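Side-chain contact in double stranded RNA binding protein A (PDB 1DI2), which binds double-stranded RNA, here through its second double-stranded RNA-binding domain: residues E[4-9]-E[38-43]. The protein carries 1 engineered substitution. Sequence-based numbering, arbitrary orientation.
Sequences GSLQEL and CRVETF
Leu6 reaches from helix 2-13 to the end of strand 33-40 and sets one methyl on each of two strand residues. Its CD2 meets the sulfur of Cys38, with CD2 to SG at 3.5 Å. Its CD1 lies more loosely beside Val40, where CD1 to Val40 CG1 is 4.2 Å. The forked tip therefore spans two residues on the same side of the strand, with Arg39 between them pointing away. No hydrogen bond links the two segments, and the contact is entirely apolar.

The CB of Leu6 already faces the strand, and with CG anti to the backbone N (chi1 176°) the branch continues outward from the helix. The backbones stay well apart, with Leu6 CA 9.0 Å from Val40 CA, and the side chains span that distance.

All three residues are buried. Leu63 of helix 52-68 touches each of them. Tyr20 of strand 19-26 packs on Leu6 and Cys38, and Pro18 on Leu6 and Val40. Just past the contact the chain reverses in a type II' turn from Val40 to Phe43. A backbone bond from Phe43 N to Val40 O, at 2.7 Å, closes the turn, and Val40 N returns a bond to Phe43 O. Cys38 is also paired through its backbone with Glu45 on strand 43-49.

The bound RNA is about 16 Å away at the nearest atoms. The contact joins the first helix to the three-stranded antiparallel sheet in the hydrophobic core of the alpha-beta-beta-beta-alpha fold of double-stranded RNA-binding domains.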
# COMPACT_ATOMS: atom_id res chain seq x y z
N GLY E 4 -4.15 -15.55 1.26
CA GLY E 4 -3.71 -16.84 1.76
C GLY E 4 -4.68 -17.47 2.74
O GLY E 4 -4.94 -18.68 2.70
N SER E 5 -5.21 -16.65 3.64
CA SER E 5 -6.16 -17.16 4.63
C SER E 5 -7.43 -17.67 3.96
O SER E 5 -8.00 -18.68 4.38
CB SER E 5 -6.48 -16.08 5.66
OG SER E 5 -5.35 -15.80 6.46
N LEU E 6 -7.87 -16.98 2.91
CA LEU E 6 -9.07 -17.40 2.20
C LEU E 6 -8.82 -18.73 1.48
O LEU E 6 -9.68 -19.62 1.49
CB LEU E 6 -9.49 -16.32 1.20
CG LEU E 6 -10.70 -16.73 0.35
CD1 LEU E 6 -11.89 -17.01 1.26
CD2 LEU E 6 -11.05 -15.62 -0.62
N GLN E 7 -7.65 -18.87 0.86
CA GLN E 7 -7.33 -20.11 0.15
C GLN E 7 -7.35 -21.29 1.11
O GLN E 7 -7.90 -22.35 0.78
CB GLN E 7 -5.96 -20.02 -0.53
CG GLN E 7 -5.54 -21.32 -1.21
CD GLN E 7 -4.26 -21.19 -2.02
OE1 GLN E 7 -4.18 -20.39 -2.96
NE2 GLN E 7 -3.25 -21.98 -1.67
N GLU E 8 -6.74 -21.11 2.28
CA GLU E 8 -6.67 -22.17 3.28
C GLU E 8 -8.05 -22.57 3.77
O GLU E 8 -8.32 -23.76 4.00
CB GLU E 8 -5.79 -21.73 4.45
CG GLU E 8 -4.29 -21.82 4.13
CD GLU E 8 -3.43 -21.20 5.21
OE1 GLU E 8 -3.67 -21.49 6.40
OE2 GLU E 8 -2.52 -20.43 4.85
N LEU E 9 -8.91 -21.57 3.95
CA LEU E 9 -10.29 -21.81 4.37
C LEU E 9 -10.94 -22.74 3.36
O LEU E 9 -11.46 -23.81 3.72
CB LEU E 9 -11.06 -20.49 4.41
CG LEU E 9 -12.56 -20.56 4.73
CD1 LEU E 9 -12.74 -21.14 6.12
CD2 LEU E 9 -13.19 -19.16 4.66
N CYS E 38 -14.06 -11.33 -6.12
CA CYS E 38 -13.61 -12.58 -5.53
C CYS E 38 -14.81 -13.50 -5.34
O CYS E 38 -15.75 -13.16 -4.62
CB CYS E 38 -12.93 -12.35 -4.18
SG CYS E 38 -12.51 -13.91 -3.32
N ARG E 39 -14.78 -14.65 -6.00
CA ARG E 39 -15.84 -15.65 -5.90
C ARG E 39 -15.32 -16.96 -5.35
O ARG E 39 -14.33 -17.50 -5.84
CB ARG E 39 -16.45 -15.92 -7.27
CG ARG E 39 -17.40 -14.85 -7.78
CD ARG E 39 -17.86 -15.18 -9.19
NE ARG E 39 -19.02 -14.38 -9.58
CZ ARG E 39 -20.28 -14.65 -9.22
NH1 ARG E 39 -20.55 -15.71 -8.46
NH2 ARG E 39 -21.26 -13.85 -9.61
N VAL E 40 -16.00 -17.46 -4.32
CA VAL E 40 -15.66 -18.74 -3.74
C VAL E 40 -16.88 -19.38 -3.11
O VAL E 40 -17.65 -18.70 -2.42
CB VAL E 40 -14.53 -18.65 -2.69
CG1 VAL E 40 -15.02 -17.95 -1.42
CG2 VAL E 40 -14.01 -20.02 -2.39
N GLU E 41 -17.07 -20.67 -3.37
CA GLU E 41 -18.22 -21.40 -2.83
C GLU E 41 -19.47 -20.63 -3.21
O GLU E 41 -19.81 -20.45 -4.37
CB GLU E 41 -18.12 -21.52 -1.29
CG GLU E 41 -18.84 -22.74 -0.72
CD GLU E 41 -20.14 -22.44 0.04
OE1 GLU E 41 -20.56 -21.27 0.11
OE2 GLU E 41 -20.75 -23.39 0.58
N THR E 42 -20.11 -20.09 -2.19
CA THR E 42 -21.33 -19.36 -2.43
C THR E 42 -21.21 -17.83 -2.18
O THR E 42 -22.20 -17.10 -2.21
CB THR E 42 -22.45 -20.01 -1.57
OG1 THR E 42 -23.62 -20.15 -2.37
CG2 THR E 42 -22.76 -19.20 -0.30
N PHE E 43 -19.99 -17.36 -1.96
CA PHE E 43 -19.73 -15.94 -1.71
C PHE E 43 -19.23 -15.17 -2.93
O PHE E 43 -18.52 -15.71 -3.80
CB PHE E 43 -18.70 -15.76 -0.59
CG PHE E 43 -19.03 -16.50 0.67
CD1 PHE E 43 -18.76 -17.86 0.77
CD2 PHE E 43 -19.64 -15.85 1.74
CE1 PHE E 43 -19.07 -18.57 1.93
CE2 PHE E 43 -19.96 -16.56 2.92
CZ PHE E 43 -19.67 -17.93 3.00